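Local coordinates for polyketide synthase associated protein 5 (Mycobacterium tuberculosis, PDB 1Q9J), which probably transfers mycocerosic acids from the mycocerosic acid synthase onto phthiocerol and related alcohols, the last step in making dimycocerosate esters, at residues T156-P161 with A277-T282; M126-H131 with A281-G286; H50-S55 with W65-D70. One frame throughout, in Å; residues are numbered along the deposited sequence.

Contact 1. Residues T156-P161 with A277-T282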
loop_
_atom_site.group_PDB
_atom_site.type_symbol
_atom_site.label_atom_id
_atom_site.label_comp_id
_atom_site.label_asym_id
_atom_site.label_seq_id
_atom_site.Cartn_x
_atom_site.Cartn_y
_atom_site.Cartn_z
ATOM N N THR A 156 10.606 21.288 -9.882
ATOM C CA THR A 156 11.895 21.248 -9.206
ATOM C C THR A 156 12.194 19.765 -9.062
ATOM O O THR A 156 11.617 19.081 -8.218
ATOM C CB THR A 156 11.850 21.867 -7.797
ATOM O OG1 THR A 156 11.191 23.136 -7.850
ATOM C CG2 THR A 156 13.265 22.061 -7.258
ATOM N N PRO A 157 13.086 19.239 -9.907
ATOM C CA PRO A 157 13.459 17.827 -9.876
ATOM C C PRO A 157 14.152 17.413 -8.596
ATOM O O PRO A 157 15.052 18.100 -8.107
ATOM C CB PRO A 157 14.346 17.678 -11.109
ATOM C CG PRO A 157 14.956 19.028 -11.250
ATOM C CD PRO A 157 13.774 19.926 -11.009
ATOM N N GLN A 158 13.726 16.274 -8.061
ATOM C CA GLN A 158 14.279 15.753 -6.811
ATOM C C GLN A 158 15.280 14.633 -7.079
ATOM O O GLN A 158 15.189 13.939 -8.096
ATOM C CB GLN A 158 13.155 15.233 -5.925
ATOM C CG GLN A 158 11.930 16.116 -5.870
ATOM C CD GLN A 158 10.781 15.400 -5.202
ATOM O OE1 GLN A 158 10.893 14.223 -4.868
ATOM N NE2 GLN A 158 9.671 16.098 -5.002
ATOM N N PRO A 159 16.257 14.450 -6.177
ATOM C CA PRO A 159 17.259 13.391 -6.367
ATOM C C PRO A 159 16.709 11.982 -6.107
ATOM O O PRO A 159 15.558 11.817 -5.690
ATOM C CB PRO A 159 18.371 13.793 -5.407
ATOM C CG PRO A 159 17.650 14.519 -4.325
ATOM C CD PRO A 159 16.603 15.328 -5.044
ATOM N N THR A 160 17.529 10.970 -6.372
ATOM C CA THR A 160 17.123 9.576 -6.188
ATOM C C THR A 160 16.634 9.326 -4.767
ATOM O O THR A 160 17.425 9.336 -3.826
ATOM C CB THR A 160 18.295 8.635 -6.437
ATOM O OG1 THR A 160 18.969 9.019 -7.642
ATOM C CG2 THR A 160 17.802 7.212 -6.562
ATOM N N PRO A 161 15.325 9.082 -4.587
ATOM C CA PRO A 161 14.867 8.846 -3.214
ATOM C C PRO A 161 15.639 7.727 -2.536
ATOM O O PRO A 161 16.070 6.791 -3.194
ATOM C CB PRO A 161 13.367 8.556 -3.357
ATOM C CG PRO A 161 13.126 8.400 -4.826
ATOM C CD PRO A 161 14.207 9.144 -5.535
ATOM N N ALA A 277 10.654 12.731 4.395
ATOM C CA ALA A 277 9.445 13.105 3.668
ATOM C C ALA A 277 8.975 11.956 2.794
ATOM O O ALA A 277 9.759 11.097 2.400
ATOM C CB ALA A 277 9.708 14.327 2.837
ATOM N N PRO A 278 7.683 11.918 2.481
ATOM C CA PRO A 278 7.160 10.838 1.655
ATOM C C PRO A 278 7.919 10.437 0.386
ATOM O O PRO A 278 8.078 9.246 0.125
ATOM C CB PRO A 278 5.715 11.276 1.401
ATOM C CG PRO A 278 5.780 12.759 1.554
ATOM C CD PRO A 278 6.652 12.927 2.733
ATOM N N THR A 279 8.404 11.390 -0.406
ATOM C CA THR A 279 9.130 11.010 -1.627
ATOM C C THR A 279 10.621 10.997 -1.374
ATOM O O THR A 279 11.412 10.737 -2.277
ATOM C CB THR A 279 8.909 11.982 -2.783
ATOM O OG1 THR A 279 9.741 13.127 -2.586
ATOM C CG2 THR A 279 7.467 12.413 -2.855
ATOM N N GLU A 280 11.008 11.300 -0.143
ATOM C CA GLU A 280 12.421 11.312 0.192
ATOM C C GLU A 280 12.971 9.883 0.199
ATOM O O GLU A 280 14.137 9.638 -0.146
ATOM C CB GLU A 280 12.623 12.017 1.529
ATOM C CG GLU A 280 13.993 11.848 2.128
ATOM C CD GLU A 280 14.147 12.569 3.459
ATOM O OE1 GLU A 280 13.114 12.930 4.083
ATOM O OE2 GLU A 280 15.313 12.759 3.887
ATOM N N ALA A 281 12.122 8.938 0.587
ATOM C CA ALA A 281 12.504 7.530 0.583
ATOM C C ALA A 281 11.563 6.709 -0.314
ATOM O O ALA A 281 10.403 7.083 -0.549
ATOM C CB ALA A 281 12.487 6.966 2.004
ATOM N N THR A 282 12.080 5.581 -0.798
ATOM C CA THR A 282 11.336 4.656 -1.652
ATOM C C THR A 282 10.266 3.971 -0.828
ATOM O O THR A 282 9.063 4.180 -0.988
ATOM C CB THR A 282 12.261 3.555 -2.196
ATOM O OG1 THR A 282 13.100 4.087 -3.226
ATOM C CG2 THR A 282 11.451 2.443 -2.763
#

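Contact 2. Residues M126-H131 with A281-G286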
loop_
_atom_site.group_PDB
_atom_site.type_symbol
_atom_site.label_atom_id
_atom_site.label_comp_id
_atom_site.label_asym_id
_atom_site.label_seq_id
_atom_site.Cartn_x
_atom_site.Cartn_y
_atom_site.Cartn_z
ATOM N N MET A 126 9.782 1.682 -6.071
ATOM C CA MET A 126 9.962 3.110 -6.118
ATOM C C MET A 126 9.087 3.859 -5.143
ATOM O O MET A 126 9.211 5.077 -5.002
ATOM C CB MET A 126 9.669 3.589 -7.520
ATOM C CG MET A 126 10.612 2.961 -8.521
ATOM S SD MET A 126 12.239 3.761 -8.474
ATOM C CE MET A 126 11.694 5.328 -9.079
ATOM N N ALA A 127 8.196 3.153 -4.463
ATOM C CA ALA A 127 7.316 3.838 -3.545
ATOM C C ALA A 127 6.418 2.892 -2.795
ATOM O O ALA A 127 5.964 1.887 -3.336
ATOM C CB ALA A 127 6.474 4.838 -4.304
ATOM N N ASP A 128 6.199 3.196 -1.526
ATOM C CA ASP A 128 5.293 2.400 -0.752
ATOM C C ASP A 128 3.964 3.138 -0.873
ATOM O O ASP A 128 3.847 4.117 -1.621
ATOM C CB ASP A 128 5.750 2.281 0.709
ATOM C CG ASP A 128 6.137 3.627 1.344
ATOM O OD1 ASP A 128 5.352 4.615 1.255
ATOM O OD2 ASP A 128 7.229 3.685 1.964
ATOM N N GLY A 129 2.964 2.688 -0.130
ATOM C CA GLY A 129 1.665 3.318 -0.214
ATOM C C GLY A 129 1.670 4.815 -0.048
ATOM O O GLY A 129 1.015 5.525 -0.806
ATOM N N HIS A 130 2.397 5.297 0.954
ATOM C CA HIS A 130 2.458 6.732 1.245
ATOM C C HIS A 130 3.141 7.521 0.108
ATOM O O HIS A 130 2.584 8.499 -0.407
ATOM C CB HIS A 130 3.176 6.939 2.594
ATOM C CG HIS A 130 3.181 8.356 3.080
ATOM N ND1 HIS A 130 2.119 9.213 2.889
ATOM C CD2 HIS A 130 4.118 9.064 3.754
ATOM C CE1 HIS A 130 2.403 10.391 3.422
ATOM N NE2 HIS A 130 3.609 10.325 3.953
ATOM N N HIS A 131 4.341 7.087 -0.277
ATOM C CA HIS A 131 5.094 7.728 -1.344
ATOM C C HIS A 131 4.235 7.788 -2.622
ATOM O O HIS A 131 4.111 8.846 -3.252
ATOM C CB HIS A 131 6.372 6.930 -1.585
ATOM C CG HIS A 131 7.321 7.566 -2.558
ATOM N ND1 HIS A 131 6.899 8.333 -3.616
ATOM C CD2 HIS A 131 8.668 7.477 -2.669
ATOM C CE1 HIS A 131 7.947 8.692 -4.346
ATOM N NE2 HIS A 131 9.030 8.185 -3.792
ATOM N N ALA A 281 12.122 8.938 0.587
ATOM C CA ALA A 281 12.504 7.530 0.583
ATOM C C ALA A 281 11.563 6.709 -0.314
ATOM O O ALA A 281 10.403 7.083 -0.549
ATOM C CB ALA A 281 12.487 6.966 2.004
ATOM N N THR A 282 12.080 5.581 -0.798
ATOM C CA THR A 282 11.336 4.656 -1.652
ATOM C C THR A 282 10.266 3.971 -0.828
ATOM O O THR A 282 9.063 4.180 -0.988
ATOM C CB THR A 282 12.261 3.555 -2.196
ATOM O OG1 THR A 282 13.100 4.087 -3.226
ATOM C CG2 THR A 282 11.451 2.443 -2.763
ATOM N N ASN A 283 10.746 3.128 0.064
ATOM C CA ASN A 283 9.876 2.373 0.929
ATOM C C ASN A 283 10.388 2.530 2.367
ATOM O O ASN A 283 11.515 2.155 2.682
ATOM C CB ASN A 283 9.889 0.908 0.455
ATOM C CG ASN A 283 9.144 0.710 -0.870
ATOM O OD1 ASN A 283 7.909 0.821 -0.918
ATOM N ND2 ASN A 283 9.891 0.424 -1.951
ATOM N N LEU A 284 9.571 3.129 3.221
ATOM C CA LEU A 284 9.966 3.312 4.598
ATOM C C LEU A 284 8.848 2.842 5.536
ATOM O O LEU A 284 8.433 3.554 6.448
ATOM C CB LEU A 284 10.296 4.784 4.873
ATOM C CG LEU A 284 11.191 5.047 6.102
ATOM C CD1 LEU A 284 12.623 4.615 5.812
ATOM C CD2 LEU A 284 11.157 6.515 6.459
ATOM N N LEU A 285 8.342 1.642 5.292
ATOM C CA LEU A 285 7.306 1.112 6.143
ATOM C C LEU A 285 7.869 -0.020 6.979
ATOM O O LEU A 285 8.232 -1.076 6.460
ATOM C CB LEU A 285 6.115 0.634 5.317
ATOM C CG LEU A 285 5.439 1.725 4.492
ATOM C CD1 LEU A 285 4.283 1.112 3.724
ATOM C CD2 LEU A 285 4.944 2.867 5.369
ATOM N N GLY A 286 7.978 0.224 8.280
ATOM C CA GLY A 286 8.485 -0.800 9.167
ATOM C C GLY A 286 7.380 -1.806 9.403
ATOM O O GLY A 286 6.210 -1.531 9.138
#

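Contact 3. Residues H50-S55 with W65-D70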
loop_
_atom_site.group_PDB
_atom_site.type_symbol
_atom_site.label_atom_id
_atom_site.label_comp_id
_atom_site.label_asym_id
_atom_site.label_seq_id
_atom_site.Cartn_x
_atom_site.Cartn_y
_atom_site.Cartn_z
ATOM N N HIS A 50 10.326 13.838 -10.602
ATOM C CA HIS A 50 10.779 12.566 -10.069
ATOM C C HIS A 50 11.427 11.779 -11.194
ATOM O O HIS A 50 10.971 10.699 -11.554
ATOM C CB HIS A 50 9.571 11.819 -9.519
ATOM C CG HIS A 50 8.762 12.636 -8.563
ATOM N ND1 HIS A 50 9.281 13.115 -7.381
ATOM C CD2 HIS A 50 7.490 13.096 -8.631
ATOM C CE1 HIS A 50 8.365 13.836 -6.760
ATOM N NE2 HIS A 50 7.269 13.842 -7.496
ATOM N N PRO A 51 12.523 12.304 -11.753
ATOM C CA PRO A 51 13.184 11.603 -12.851
ATOM C C PRO A 51 13.609 10.157 -12.633
ATOM O O PRO A 51 14.044 9.498 -13.573
ATOM C CB PRO A 51 14.354 12.531 -13.194
ATOM C CG PRO A 51 14.647 13.208 -11.910
ATOM C CD PRO A 51 13.268 13.522 -11.388
ATOM N N VAL A 52 13.471 9.645 -11.418
ATOM C CA VAL A 52 13.864 8.256 -11.174
ATOM C C VAL A 52 12.834 7.322 -11.831
ATOM O O VAL A 52 13.181 6.267 -12.366
ATOM C CB VAL A 52 13.916 7.934 -9.673
ATOM C CG1 VAL A 52 14.754 6.697 -9.442
ATOM C CG2 VAL A 52 14.497 9.082 -8.929
ATOM N N LEU A 53 11.568 7.725 -11.760
ATOM C CA LEU A 53 10.473 6.968 -12.329
ATOM C C LEU A 53 10.726 6.654 -13.802
ATOM O O LEU A 53 10.116 5.734 -14.380
ATOM C CB LEU A 53 9.167 7.746 -12.193
ATOM C CG LEU A 53 8.867 8.138 -10.759
ATOM C CD1 LEU A 53 7.621 9.004 -10.684
ATOM C CD2 LEU A 53 8.701 6.886 -9.940
ATOM N N ALA A 54 11.632 7.405 -14.412
ATOM C CA ALA A 54 11.942 7.181 -15.804
ATOM C C ALA A 54 13.051 6.174 -15.939
ATOM O O ALA A 54 14.060 6.443 -16.575
ATOM C CB ALA A 54 12.358 8.482 -16.446
ATOM N N SER A 55 12.874 5.004 -15.356
ATOM C CA SER A 55 13.920 4.012 -15.462
ATOM C C SER A 55 13.349 2.613 -15.498
ATOM O O SER A 55 12.147 2.431 -15.655
ATOM C CB SER A 55 14.844 4.123 -14.270
ATOM O OG SER A 55 14.210 3.572 -13.126
ATOM N N TRP A 65 19.978 -6.224 -8.232
ATOM C CA TRP A 65 19.247 -5.503 -9.257
ATOM C C TRP A 65 19.694 -4.061 -9.420
ATOM O O TRP A 65 19.858 -3.328 -8.440
ATOM C CB TRP A 65 17.770 -5.494 -8.930
ATOM C CG TRP A 65 17.162 -6.823 -8.904
ATOM C CD1 TRP A 65 17.150 -7.712 -7.862
ATOM C CD2 TRP A 65 16.377 -7.399 -9.940
ATOM N NE1 TRP A 65 16.386 -8.805 -8.189
ATOM C CE2 TRP A 65 15.900 -8.641 -9.464
ATOM C CE3 TRP A 65 16.026 -6.986 -11.234
ATOM C CZ2 TRP A 65 15.077 -9.474 -10.235
ATOM C CZ3 TRP A 65 15.210 -7.810 -12.003
ATOM C CH2 TRP A 65 14.747 -9.043 -11.499
ATOM N N ASN A 66 19.878 -3.663 -10.675
ATOM C CA ASN A 66 20.264 -2.303 -10.991
ATOM C C ASN A 66 19.084 -1.502 -11.481
ATOM O O ASN A 66 18.245 -1.984 -12.228
ATOM C CB ASN A 66 21.341 -2.253 -12.078
ATOM C CG ASN A 66 22.733 -2.481 -11.540
ATOM O OD1 ASN A 66 23.056 -2.066 -10.432
ATOM N ND2 ASN A 66 23.575 -3.135 -12.333
ATOM N N LEU A 67 19.031 -0.265 -11.032
ATOM C CA LEU A 67 18.012 0.654 -11.450
ATOM C C LEU A 67 18.788 1.404 -12.535
ATOM O O LEU A 67 19.767 2.102 -12.235
ATOM C CB LEU A 67 17.672 1.580 -10.296
ATOM C CG LEU A 67 16.523 2.530 -10.551
ATOM C CD1 LEU A 67 15.206 1.764 -10.496
ATOM C CD2 LEU A 67 16.554 3.631 -9.530
ATOM N N VAL A 68 18.390 1.208 -13.792
ATOM C CA VAL A 68 19.058 1.847 -14.919
ATOM C C VAL A 68 18.203 2.987 -15.415
ATOM O O VAL A 68 16.979 2.868 -15.477
ATOM C CB VAL A 68 19.302 0.839 -16.059
ATOM C CG1 VAL A 68 19.954 1.533 -17.261
ATOM C CG2 VAL A 68 20.204 -0.280 -15.554
ATOM N N ALA A 69 18.837 4.100 -15.762
ATOM C CA ALA A 69 18.079 5.262 -16.214
ATOM C C ALA A 69 17.651 5.202 -17.673
ATOM O O ALA A 69 18.325 4.621 -18.524
ATOM C CB ALA A 69 18.881 6.535 -15.957
ATOM N N ASP A 70 16.499 5.805 -17.928
ATOM C CA ASP A 70 15.941 5.890 -19.258
ATOM C C ASP A 70 15.797 7.362 -19.631
ATOM O O ASP A 70 16.367 8.244 -18.984
ATOM C CB ASP A 70 14.570 5.209 -19.320
ATOM C CG ASP A 70 14.663 3.691 -19.316
ATOM O OD1 ASP A 70 15.501 3.149 -20.059
ATOM O OD2 ASP A 70 13.898 3.040 -18.578
#

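Contact 1. Residues T156-P161 with A277-T282
The first torsion of Gln-158 (chi1 -43°) sets CG beside its own backbone N, and the chain beyond CG is extended, which carries the amide across to the other loop. On that side Thr-279 holds OG1 between its backbone N and carbonyl carbon (chi1 79°), turned to meet it. The two side chains cross at about a right angle. Thr-279 OG1 donates to Gln-158 OE1 at 2.8 Å. The donor is tilted 29° from the carbonyl plane, so the bond approaches the amide obliquely. This is the hydrogen bond joining the two segments.

The second point of contact is apolar against backbone. Pro-161 sets its CB and CA against the carbonyl oxygens of Thr-279 and Glu-280. Pro-161 CB lies 3.1 Å from Thr-279 O, and Pro-161 CA is 3.3 Å from Glu-280 O. The closest pair of CA atoms, Pro-161 and Ala-281, is 4.7 Å apart.

The receiving loop has a defined shape. Glu-280 N bonds to Ala-277 O at 2.8 Å, and the backbone angles of Pro-278 and Thr-279 fit a type I turn, with Thr-279 at its third position. Arg-269 hydrogen-bonds to Pro-278 O within this turn. Just past Pro-161, Leu-162 makes backbone hydrogen bonds with Glu-280 and Thr-282, so the pairing of the loops continues there.

The contact thus joins the connection between helices 129-148 and 164-170 to the connection between strands 260-267 and 285-292. Such a loop-to-loop junction is consistent with a place where the two related domains of this acyltransferase meet, with the side chain of Thr-282 about 6 Å from that of His-124, the proton acceptor inferred from relatives.

Contact 2. Residues M126-H131 with A281-G286
Asp-128 and the backbone of Thr-282 to Leu-284 form a buried polar contact where the start of helix 129-148 meets the chain entering strand 285-292. The carboxylate carries it, one oxygen for each segment. Asp-128 is the N-cap: its OD1 accepts from His-131 N at 3.1 Å, nearly straight at 173°, on the anti side of the carboxylate and 30° out of its plane. Its OD2 reaches across and takes Leu-284 N at 2.7 Å, met nearly along the C-O axis. With chi1 at 48°, CG lies between the backbone N and the carbonyl carbon, and OD1 turns back to the helix start while OD2 faces Leu-284.

Arg-269 forms a salt bridge with the same OD2, giving that oxygen a second partner. The main chain adds less: Asp-128 N bonds weakly to Thr-282 O at 3.1 Å, and Ala-127 CA makes a CH...O contact with that oxygen. Leu-285 packs its CD1 against Asp-128 CB at 3.6 Å, while Thr-282 CG2 rests on Met-126 C at the same distance. Asn-283 lies beside the Asp-128 backbone, but its ND2 is bonded to His-124 O.

Asp-128 and Gly-129 end the HHxxxDG motif of the CoA-dependent acyltransferase superfamily, whose second histidine is His-124. Here Asp-128, bonded to helix, loop and arginine, is consistent with a structural role in organising the active site.

Contact 3. Residues H50-S55 with W65-D70
Leu-67 is the first residue of 65-70 to meet the other segment, and it does so with both methyls. Its CG stands anti to the backbone N (chi1 -175°), which brings the methyls up against the turn: CD2 touches Val-52 CG1 at 3.6 Å, the two side chains crossing at about a right angle, while CD1 packs at 3.3 Å from Ser-55 OG. That hydroxyl is itself tied down, donating to Val-52 O at 3.0 Å almost in line with the carbonyl.

Val-68 directs its CB away from the turn, and its backbone bonds to His-56. Ala-69 then pairs with Ser-55 as an antiparallel, non-hydrogen-bonded bridge whose CA atoms are 4.4 Å apart and whose side chains diverge. Asp-70 N then hydrogen-bonds to Ala-54 O at 2.9 Å, with Ala-54 at the centre of an inverse gamma turn. Asp-70 OD2 passes Ser-55 to bond His-56 ND1.

The turn after helix 36-49 is thereby fastened to strand 65-69, the middle strand of a three-stranded antiparallel sheet, with strand 55-59 on one flank and strand 6-9 on the other.

Overall arrangement
Following the chain from the N terminus, contact 3 closes first, before either of the others opens: a short loop returning through strands 55-59 and 65-69 to the turn behind helix 36-49. The other two open later and close on one connection. Contact 2 opens at 126-131 and contact 1 at 156-161, and they share Ala-281 and Thr-282, so the span of contact 1 falls within that of contact 2. In space they touch: Val-52 meets Pro-161 and Met-126, and Pro-278 packs on His-131. The three contacts tie together the small N-terminal sheet, helix 129-148 and the approach to strand 285-292 of the six-stranded sheet.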